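PDB 3EDN: phenazine biosynthesis protein, PhzF family from Bacillus anthracis, which belongs to the PhzF family of phenazine biosynthesis proteins and is probably an isomerase-type enzyme of the diaminopimelate epimerase-like fold. Local coordinates for residues Gln37-Lys42 against Thr48-Ser53; Ala125-Asp130 against Gly161-Ile166; Thr204-Val209 against Asp265-Val270. One frame throughout, in Å; residues are numbered along the deposited sequence. Where two conformers were deposited one is given.

Contact 1 (Gln37-Lys42 against Thr48-Ser53); sequences QRIAEK and TSFVLS. With SO4 (sulfate ion), chain E.
Ile39 meets the rim of the Phe50 ring. Its methyl CG2 lies 4.0 Å from Phe50 CZ, near the ring plane, so the aliphatic branch abuts the ring edge and does not cover a face. With chi1 at -73°, CG1 sits beside the backbone N and CG2 lies anti to it, which puts the CG2 methyl toward the ring. CD1 passes close to the neighbouring ring carbon CE1. The backbone N of Ala40 also lies at the ring edge. Two residues before Phe50 on the strand, Thr48 faces Ala40 of the helix. Their CA atoms, 5.5 Å apart, are the closest across the contact. Ala40 CB packs 4.1 Å from Thr48 CB. A water joins the same pair. It donates to Ala40 O at 2.9 Å and accepts from Thr48 OG1 at 2.8 Å, so the threonine hydroxyl is tied to the helix backbone.

Helix 33-43 is the connection of a beta-alpha-beta unit, between the parallel strands 20-25 and 48-52. The segments 37-42 and 48-52 run at 143° to each other, with their axes 8.8 Å apart at closest approach. Further out, Phe64 of the adjoining strand 59-64 meets the Phe50 ring at about 90° and also touches Ala40. Met36, earlier on the helix, packs on Phe50 too.

On the helix surface, Arg38 and Lys42 share a sulfate, like the protein's other sulfates a likely crystallisation additive. Arg38 NE donates to sulfate O3 at 2.9 Å, with the sulfur in the guanidinium plane. Arg38 NH2 and Lys42 NZ both donate to O1. Arg38 NH2 also forms a salt bridge with the terminal carboxylate of Ile299.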
loop_
_atom_site.group_PDB
_atom_site.type_symbol
_atom_site.label_atom_id
_atom_site.label_comp_id
_atom_site.label_asym_id
_atom_site.label_seq_id
_atom_site.Cartn_x
_atom_site.Cartn_y
_atom_site.Cartn_z
ATOM N N GLN A 37 2.345 -7.731 -1.833
ATOM C CA GLN A 37 2.091 -8.629 -2.951
ATOM C C GLN A 37 3.314 -9.531 -3.221
ATOM O O GLN A 37 3.184 -10.749 -3.447
ATOM C CB GLN A 37 1.711 -7.824 -4.187
ATOM C CG GLN A 37 1.448 -8.695 -5.387
ATOM C CD GLN A 37 0.208 -9.542 -5.210
ATOM O OE1 GLN A 37 -0.926 -9.054 -5.374
ATOM N NE2 GLN A 37 0.405 -10.818 -4.856
ATOM N N ARG A 38 4.507 -8.944 -3.152
ATOM C CA ARG A 38 5.737 -9.702 -3.359
ATOM C C ARG A 38 5.967 -10.724 -2.253
ATOM O O ARG A 38 6.424 -11.838 -2.512
ATOM C CB ARG A 38 6.940 -8.765 -3.489
ATOM C CG ARG A 38 6.904 -7.980 -4.788
ATOM C CD ARG A 38 7.972 -6.889 -4.822
ATOM N NE ARG A 38 9.320 -7.413 -4.621
ATOM C CZ ARG A 38 10.160 -6.968 -3.690
ATOM N NH1 ARG A 38 9.792 -5.965 -2.888
ATOM N NH2 ARG A 38 11.374 -7.514 -3.575
ATOM N N ILE A 39 5.676 -10.337 -1.016
ATOM C CA ILE A 39 5.806 -11.278 0.088
ATOM C C ILE A 39 4.853 -12.452 -0.121
ATOM O O ILE A 39 5.240 -13.609 0.032
ATOM C CB ILE A 39 5.519 -10.598 1.435
ATOM C CG1 ILE A 39 6.669 -9.670 1.836
ATOM C CG2 ILE A 39 5.288 -11.643 2.530
ATOM C CD1 ILE A 39 6.285 -8.600 2.864
ATOM N N ALA A 40 3.616 -12.164 -0.491
ATOM C CA ALA A 40 2.659 -13.242 -0.712
ATOM C C ALA A 40 3.123 -14.170 -1.841
ATOM O O ALA A 40 2.915 -15.379 -1.773
ATOM C CB ALA A 40 1.262 -12.693 -0.996
ATOM N N GLU A 41 3.758 -13.611 -2.870
ATOM C CA GLU A 41 4.241 -14.428 -3.972
ATOM C C GLU A 41 5.369 -15.347 -3.498
ATOM O O GLU A 41 5.384 -16.549 -3.810
ATOM C CB GLU A 41 4.714 -13.538 -5.122
ATOM C CG GLU A 41 5.076 -14.335 -6.363
ATOM C CD GLU A 41 6.455 -14.977 -6.298
ATOM O OE1 GLU A 41 7.371 -14.378 -5.703
ATOM O OE2 GLU A 41 6.619 -16.091 -6.854
ATOM N N LYS A 42 6.298 -14.795 -2.730
ATOM C CA LYS A 42 7.446 -15.562 -2.236
ATOM C C LYS A 42 7.043 -16.612 -1.205
ATOM O O LYS A 42 7.596 -17.712 -1.185
ATOM C CB LYS A 42 8.461 -14.618 -1.624
ATOM C CG LYS A 42 9.006 -13.669 -2.643
ATOM C CD LYS A 42 10.033 -12.757 -2.053
ATOM C CE LYS A 42 10.598 -11.853 -3.137
ATOM N NZ LYS A 42 11.430 -12.625 -4.081
ATOM N N THR A 48 -1.847 -15.034 1.989
ATOM C CA THR A 48 -1.086 -14.423 3.096
ATOM C C THR A 48 -1.799 -13.134 3.492
ATOM O O THR A 48 -2.140 -12.322 2.621
ATOM C CB THR A 48 0.370 -14.128 2.688
ATOM O OG1 THR A 48 1.025 -15.360 2.399
ATOM C CG2 THR A 48 1.135 -13.445 3.815
ATOM N N SER A 49 -2.066 -12.992 4.796
ATOM C CA SER A 49 -2.710 -11.798 5.370
ATOM C C SER A 49 -1.717 -10.878 6.079
ATOM O O SER A 49 -0.684 -11.308 6.613
ATOM C CB SER A 49 -3.800 -12.146 6.404
ATOM O OG SER A 49 -4.751 -13.087 5.934
ATOM N N PHE A 50 -2.086 -9.605 6.113
ATOM C CA PHE A 50 -1.246 -8.550 6.644
ATOM C C PHE A 50 -2.047 -7.725 7.637
ATOM O O PHE A 50 -3.104 -7.196 7.292
ATOM C CB PHE A 50 -0.788 -7.686 5.477
ATOM C CG PHE A 50 0.062 -8.444 4.499
ATOM C CD1 PHE A 50 1.443 -8.437 4.632
ATOM C CD2 PHE A 50 -0.512 -9.186 3.480
ATOM C CE1 PHE A 50 2.245 -9.152 3.764
ATOM C CE2 PHE A 50 0.286 -9.922 2.609
ATOM C CZ PHE A 50 1.661 -9.896 2.746
ATOM N N VAL A 51 -1.558 -7.654 8.876
ATOM C CA VAL A 51 -2.276 -6.962 9.949
ATOM C C VAL A 51 -1.816 -5.512 10.038
ATOM O O VAL A 51 -0.611 -5.261 10.123
ATOM C CB VAL A 51 -2.048 -7.666 11.296
ATOM C CG1 VAL A 51 -2.777 -6.955 12.439
ATOM C CG2 VAL A 51 -2.493 -9.137 11.205
ATOM N N LEU A 52 -2.766 -4.588 9.989
ATOM C CA LEU A 52 -2.497 -3.157 9.778
ATOM C C LEU A 52 -3.274 -2.287 10.761
ATOM O O LEU A 52 -4.216 -2.745 11.413
ATOM C CB LEU A 52 -2.907 -2.772 8.355
ATOM C CG LEU A 52 -2.116 -3.534 7.291
ATOM C CD1 LEU A 52 -2.827 -3.629 5.951
ATOM C CD2 LEU A 52 -0.781 -2.845 7.108
ATOM N N SER A 53 -2.860 -1.029 10.868
ATOM C CA SER A 53 -3.576 -0.071 11.714
ATOM C C SER A 53 -4.841 0.402 11.001
ATOM O O SER A 53 -4.900 0.418 9.778
ATOM C CB SER A 53 -2.684 1.138 12.050
ATOM O OG SER A 53 -1.612 0.774 12.913
HETATM S S SO4 E . 10.932 -10.095 -6.823
HETATM O O1 SO4 E . 11.668 -9.966 -5.561
HETATM O O2 SO4 E . 10.083 -11.285 -6.789
HETATM O O3 SO4 E . 10.120 -8.897 -7.009
HETATM O O4 SO4 E . 11.907 -10.242 -7.897
HETATM O O HOH W 1 0.854 -16.510 -0.131
#

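Contact 2 (Ala125-Asp130 against Gly161-Ile166); sequences APQFKD and GNWTVI. With SO4 (sulfate ion), chain F.
Strands 127-130 and 163-166 run at 53° to each other, and their axes come no nearer than 9.1 Å. Gln127 lies across from Trp163, with their CA atoms 8.8 Å apart. The gap exists because strand 156-159 lies between them. It pairs antiparallel with both, through backbone bonds such as those of Gln127 with Ser159 and Thr164 with Gly158. The contact therefore spans two strands separated by one, and the Trp163 side chain bridges the middle strand. The three strands form part of the diaminopimelate epimerase-like fold, and the contact sits at its surface.

The six-membered end of the indole does the touching. Trp163 CH2 lies 3.6 Å from Gln127 CB, and Trp163 CZ3 lies 3.6 Å from Gln127 O. The Gln127 side chain crosses the indole at about a right angle, and its amide plane is turned 61° from the ring. Lys129 runs across the same end of the ring, with CE 3.9 Å from Trp163 CH2. Its CG, CD and CE lie along Trp163 CH2, and the bend at the last torsion (chi4 -74°) carries NZ away from the ring.

Trp163 N donates to O3 of a sulfate at 2.8 Å. Tyr157 of the middle strand and Ile192 also touch the indole.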
loop_
_atom_site.group_PDB
_atom_site.type_symbol
_atom_site.label_atom_id
_atom_site.label_comp_id
_atom_site.label_asym_id
_atom_site.label_seq_id
_atom_site.Cartn_x
_atom_site.Cartn_y
_atom_site.Cartn_z
ATOM N N ALA A 125 -26.160 -13.846 3.547
ATOM C CA ALA A 125 -27.351 -14.678 3.608
ATOM C C ALA A 125 -27.406 -15.666 2.450
ATOM O O ALA A 125 -27.078 -15.316 1.316
ATOM C CB ALA A 125 -28.619 -13.818 3.632
ATOM N N PRO A 126 -27.795 -16.919 2.730
ATOM C CA PRO A 126 -27.715 -17.931 1.666
ATOM C C PRO A 126 -28.681 -17.760 0.489
ATOM O O PRO A 126 -29.833 -17.319 0.663
ATOM C CB PRO A 126 -28.005 -19.245 2.409
ATOM C CG PRO A 126 -28.747 -18.835 3.632
ATOM C CD PRO A 126 -28.294 -17.471 4.002
ATOM N N GLN A 127 -28.191 -18.128 -0.690
ATOM C CA GLN A 127 -28.981 -18.217 -1.911
ATOM C C GLN A 127 -28.805 -19.609 -2.493
ATOM O O GLN A 127 -27.692 -20.140 -2.526
ATOM C CB GLN A 127 -28.476 -17.213 -2.941
ATOM C CG GLN A 127 -28.502 -15.779 -2.488
ATOM C CD GLN A 127 -27.866 -14.896 -3.530
ATOM O OE1 GLN A 127 -28.455 -14.655 -4.579
ATOM N NE2 GLN A 127 -26.635 -14.454 -3.275
ATOM N N PHE A 128 -29.904 -20.189 -2.974
ATOM C CA PHE A 128 -29.871 -21.463 -3.691
ATOM C C PHE A 128 -30.549 -21.359 -5.055
ATOM O O PHE A 128 -31.510 -20.602 -5.218
ATOM C CB PHE A 128 -30.602 -22.538 -2.886
ATOM C CG PHE A 128 -29.924 -22.915 -1.593
ATOM C CD1 PHE A 128 -28.792 -23.717 -1.586
ATOM C CD2 PHE A 128 -30.444 -22.485 -0.386
ATOM C CE1 PHE A 128 -28.163 -24.063 -0.393
ATOM C CE2 PHE A 128 -29.835 -22.826 0.821
ATOM C CZ PHE A 128 -28.688 -23.615 0.820
ATOM N N LYS A 129 -30.065 -22.153 -6.011
ATOM C CA LYS A 129 -30.741 -22.359 -7.301
ATOM C C LYS A 129 -30.720 -23.854 -7.605
ATOM O O LYS A 129 -29.717 -24.512 -7.347
ATOM C CB LYS A 129 -29.989 -21.624 -8.408
ATOM C CG LYS A 129 -29.789 -20.147 -8.157
ATOM C CD LYS A 129 -29.011 -19.482 -9.303
ATOM C CE LYS A 129 -28.993 -17.959 -9.168
ATOM N NZ LYS A 129 -30.323 -17.341 -9.505
ATOM N N ASP A 130 -31.798 -24.408 -8.164
ATOM C CA ASP A 130 -31.790 -25.832 -8.507
ATOM C C ASP A 130 -30.824 -26.108 -9.658
ATOM O O ASP A 130 -30.626 -25.266 -10.526
ATOM C CB ASP A 130 -33.201 -26.349 -8.839
ATOM C CG ASP A 130 -33.974 -26.793 -7.599
ATOM O OD1 ASP A 130 -33.570 -26.457 -6.460
ATOM O OD2 ASP A 130 -35.001 -27.496 -7.757
ATOM N N GLY A 161 -21.679 -16.228 -0.231
ATOM C CA GLY A 161 -20.585 -15.327 -0.612
ATOM C C GLY A 161 -19.923 -15.760 -1.911
ATOM O O GLY A 161 -19.506 -14.920 -2.706
ATOM N N ASN A 162 -19.840 -17.072 -2.129
ATOM C CA ASN A 162 -19.309 -17.629 -3.379
ATOM C C ASN A 162 -20.153 -18.811 -3.815
ATOM O O ASN A 162 -20.632 -19.565 -2.975
ATOM C CB ASN A 162 -17.860 -18.069 -3.166
ATOM C CG ASN A 162 -16.953 -16.895 -2.847
ATOM O OD1 ASN A 162 -16.457 -16.221 -3.750
ATOM N ND2 ASN A 162 -16.768 -16.621 -1.568
ATOM N N TRP A 163 -20.335 -18.986 -5.122
ATOM C CA TRP A 163 -21.200 -20.046 -5.626
ATOM C C TRP A 163 -20.486 -21.385 -5.718
ATOM O O TRP A 163 -19.425 -21.498 -6.348
ATOM C CB TRP A 163 -21.773 -19.683 -7.005
ATOM C CG TRP A 163 -22.878 -18.658 -6.957
ATOM C CD1 TRP A 163 -22.787 -17.329 -7.276
ATOM C CD2 TRP A 163 -24.238 -18.883 -6.557
ATOM N NE1 TRP A 163 -24.000 -16.712 -7.085
ATOM C CE2 TRP A 163 -24.914 -17.646 -6.662
ATOM C CE3 TRP A 163 -24.952 -20.015 -6.123
ATOM C CZ2 TRP A 163 -26.259 -17.505 -6.341
ATOM C CZ3 TRP A 163 -26.297 -19.876 -5.810
ATOM C CH2 TRP A 163 -26.936 -18.626 -5.922
ATOM N N THR A 164 -21.088 -22.401 -5.098
ATOM C CA THR A 164 -20.615 -23.787 -5.212
ATOM C C THR A 164 -21.819 -24.694 -5.515
ATOM O O THR A 164 -22.957 -24.294 -5.305
ATOM C CB THR A 164 -19.872 -24.229 -3.924
ATOM O OG1 THR A 164 -19.074 -25.381 -4.196
ATOM C CG2 THR A 164 -20.852 -24.510 -2.774
ATOM N N VAL A 165 -21.565 -25.892 -6.025
ATOM C CA VAL A 165 -22.638 -26.863 -6.262
ATOM C C VAL A 165 -22.567 -27.930 -5.186
ATOM O O VAL A 165 -21.562 -28.652 -5.073
ATOM C CB VAL A 165 -22.540 -27.546 -7.658
ATOM C CG1 VAL A 165 -23.783 -28.385 -7.927
ATOM C CG2 VAL A 165 -22.380 -26.504 -8.767
ATOM N N ILE A 166 -23.626 -28.019 -4.382
ATOM C CA ILE A 166 -23.729 -29.070 -3.390
ATOM C C ILE A 166 -24.251 -30.328 -4.100
ATOM O O ILE A 166 -25.374 -30.327 -4.608
ATOM C CB ILE A 166 -24.709 -28.664 -2.261
ATOM C CG1 ILE A 166 -24.224 -27.395 -1.516
ATOM C CG2 ILE A 166 -24.918 -29.820 -1.291
ATOM C CD1 ILE A 166 -22.830 -27.561 -0.856
HETATM S S SO4 F . -18.093 -16.547 -7.086
HETATM O O1 SO4 F . -17.789 -15.121 -6.963
HETATM O O2 SO4 F . -17.152 -17.316 -6.288
HETATM O O3 SO4 F . -19.467 -16.795 -6.713
HETATM O O4 SO4 F . -17.954 -16.961 -8.476
#

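Contact 3 (Thr204-Val209 against Asp265-Val270); sequences TYDEKV and DGRVTV. With SO4 (sulfate ion), chain H.
Asp265 CG stands opposite its own backbone N (chi1 -177°), which swings the carboxylate towards Asp206. Asp206 CG is instead opposite its carbonyl carbon (chi1 -66°). The two carboxylates reach toward each other from the two segments, with their planes 83° apart. Asp206 OD2 and Asp265 OD1 are only 2.6 Å apart, so one of the groups probably holds a proton. Gln260 NE2 also hydrogen-bonds to Asp265 OD1. Arg267 has two conformers. In one of them NH1 donates to Asp206 OD2 at 3.0 Å in a salt bridge. That oxygen lies in the guanidinium plane, whereas the nitrogen sits well above the carboxylate plane. The same NH1 forms a salt bridge with Asp265 OD2 at 3.3 Å, so in this conformer one arginine nitrogen can serve both acids.

Asp206 opens a type I beta turn that ends at Val209, in the loop between strands 196-201 and 211-216. The network joins this turn to strand 266-273. A sulfate sits on the turn, where Glu207 N donates to O4 at 2.9 Å and Lys208 N to O3 at 3.0 Å. At the far end of the turn, Val209 CG2 packs 3.5 Å from Arg267 CD in the same conformer, against the aliphatic part of the arginine.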
loop_
_atom_site.group_PDB
_atom_site.type_symbol
_atom_site.label_atom_id
_atom_site.label_comp_id
_atom_site.label_asym_id
_atom_site.label_seq_id
_atom_site.Cartn_x
_atom_site.Cartn_y
_atom_site.Cartn_z
ATOM N N THR A 204 -19.609 -39.540 8.186
ATOM C CA THR A 204 -18.401 -38.759 8.454
ATOM C C THR A 204 -17.277 -39.597 9.055
ATOM O O THR A 204 -17.524 -40.634 9.697
ATOM C CB THR A 204 -18.692 -37.583 9.407
ATOM O OG1 THR A 204 -19.192 -38.088 10.650
ATOM C CG2 THR A 204 -19.735 -36.627 8.828
ATOM N N TYR A 205 -16.044 -39.137 8.856
ATOM C CA TYR A 205 -14.893 -39.769 9.490
ATOM C C TYR A 205 -14.790 -39.411 10.969
ATOM O O TYR A 205 -14.404 -40.250 11.787
ATOM C CB TYR A 205 -13.594 -39.347 8.799
ATOM C CG TYR A 205 -13.426 -39.896 7.408
ATOM C CD1 TYR A 205 -13.145 -41.246 7.201
ATOM C CD2 TYR A 205 -13.526 -39.070 6.296
ATOM C CE1 TYR A 205 -12.983 -41.762 5.910
ATOM C CE2 TYR A 205 -13.365 -39.570 5.013
ATOM C CZ TYR A 205 -13.090 -40.915 4.827
ATOM O OH TYR A 205 -12.937 -41.395 3.542
ATOM N N ASP A 206 -15.084 -38.152 11.289
ATOM C CA ASP A 206 -14.930 -37.610 12.639
ATOM C C ASP A 206 -16.248 -37.760 13.401
ATOM O O ASP A 206 -17.334 -37.528 12.856
ATOM C CB ASP A 206 -14.538 -36.129 12.585
ATOM C CG ASP A 206 -13.154 -35.895 11.986
ATOM O OD1 ASP A 206 -12.403 -36.860 11.709
ATOM O OD2 ASP A 206 -12.799 -34.707 11.799
ATOM N N GLU A 207 -16.142 -38.108 14.677
ATOM C CA GLU A 207 -17.327 -38.463 15.463
ATOM C C GLU A 207 -18.283 -37.299 15.740
ATOM O O GLU A 207 -19.498 -37.464 15.672
ATOM C CB GLU A 207 -16.922 -39.142 16.779
ATOM C CG GLU A 207 -16.151 -40.441 16.606
ATOM C CD GLU A 207 -16.975 -41.528 15.941
ATOM O OE1 GLU A 207 -18.143 -41.727 16.337
ATOM O OE2 GLU A 207 -16.452 -42.185 15.018
ATOM N N LYS A 208 -17.748 -36.126 16.038
ATOM C CA LYS A 208 -18.611 -35.007 16.432
ATOM C C LYS A 208 -19.269 -34.292 15.244
ATOM O O LYS A 208 -20.004 -33.326 15.418
ATOM C CB LYS A 208 -17.834 -34.013 17.305
ATOM C CG LYS A 208 -17.454 -34.558 18.680
ATOM C CD LYS A 208 -16.243 -35.475 18.615
ATOM C CE LYS A 208 -15.966 -36.119 19.971
ATOM N NZ LYS A 208 -14.662 -36.855 19.991
ATOM N N VAL A 209 -19.038 -34.812 14.045
ATOM C CA VAL A 209 -19.351 -34.096 12.811
ATOM C C VAL A 209 -20.627 -34.597 12.119
ATOM O O VAL A 209 -20.904 -35.804 12.098
ATOM C CB VAL A 209 -18.141 -34.172 11.856
ATOM C CG1 VAL A 209 -18.467 -33.575 10.481
ATOM C CG2 VAL A 209 -16.917 -33.488 12.498
ATOM N N ASP A 265 -7.432 -32.827 8.035
ATOM C CA ASP A 265 -8.572 -33.049 8.925
ATOM C C ASP A 265 -9.141 -31.719 9.376
ATOM O O ASP A 265 -8.874 -31.246 10.490
ATOM C CB ASP A 265 -8.205 -33.924 10.134
ATOM C CG ASP A 265 -9.411 -34.221 11.011
ATOM O OD1 ASP A 265 -10.540 -34.267 10.486
ATOM O OD2 ASP A 265 -9.240 -34.365 12.238
ATOM N N GLY A 266 -9.925 -31.128 8.487
ATOM C CA GLY A 266 -10.484 -29.815 8.733
ATOM C C GLY A 266 -11.890 -29.911 9.278
ATOM O O GLY A 266 -12.640 -30.839 8.938
ATOM N N ARG A 267 -12.231 -28.961 10.133
ATOM C CA ARG A 267 -13.585 -28.863 10.669
ATOM C C ARG A 267 -14.000 -27.403 10.700
ATOM O O ARG A 267 -13.217 -26.522 11.048
ATOM C CB ARG A 267 -13.687 -29.493 12.059
ATOM C CG ARG A 267 -13.631 -31.017 12.039
ATOM C CD ARG A 267 -14.034 -31.631 13.375
ATOM N NE ARG A 267 -13.116 -31.287 14.462
ATOM C CZ ARG A 267 -12.018 -31.977 14.771
ATOM N NH1 ARG A 267 -11.691 -33.062 14.078
ATOM N NH2 ARG A 267 -11.246 -31.588 15.783
ATOM N N VAL A 268 -15.235 -27.155 10.295
ATOM C CA VAL A 268 -15.824 -25.833 10.370
ATOM C C VAL A 268 -17.132 -25.931 11.135
ATOM O O VAL A 268 -17.966 -26.796 10.845
ATOM C CB VAL A 268 -16.089 -25.236 8.995
ATOM C CG1 VAL A 268 -16.594 -23.799 9.131
ATOM C CG2 VAL A 268 -14.829 -25.285 8.162
ATOM N N THR A 269 -17.295 -25.077 12.142
ATOM C CA THR A 269 -18.580 -24.992 12.838
ATOM C C THR A 269 -19.484 -23.987 12.140
ATOM O O THR A 269 -19.069 -22.873 11.842
ATOM C CB THR A 269 -18.363 -24.637 14.318
ATOM O OG1 THR A 269 -17.548 -25.658 14.917
ATOM C CG2 THR A 269 -19.700 -24.560 15.067
ATOM N N VAL A 270 -20.716 -24.401 11.855
ATOM C CA VAL A 270 -21.674 -23.542 11.162
ATOM C C VAL A 270 -22.875 -23.276 12.044
ATOM O O VAL A 270 -23.477 -24.226 12.551
ATOM C CB VAL A 270 -22.114 -24.128 9.807
ATOM C CG1 VAL A 270 -22.972 -23.096 9.040
ATOM C CG2 VAL A 270 -20.884 -24.566 8.992
HETATM S S SO4 H . -13.583 -37.098 16.526
HETATM O O1 SO4 H . -12.382 -36.272 16.408
HETATM O O2 SO4 H . -13.775 -37.509 17.913
HETATM O O3 SO4 H . -14.729 -36.299 16.084
HETATM O O4 SO4 H . -13.450 -38.285 15.688
HETATM O O HOH W 2 -10.089 -36.379 13.954
#

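Overall arrangement
The contacts follow one another along the chain, each closing before the next opens. Contact 1 is local, with five residues between its segments. In contacts 2 and 3, 30 and 55 residues, including helices and strands, intervene. Contact 1 lies about 30 Å, centre to centre, from each of the others, across the chain's centre. The centres of contacts 2 and 3 are about 21 Å apart. Strand 163-168 pairs with 196-201, which leads into the loop of contact 3. Strand 266-273 pairs with 282-298, that with 3-11, then 20-25, then 48-52 of contact 1. Contact 1 thus probably belongs to one half of the fold and the others to the second; in relatives the active site lies between the halves.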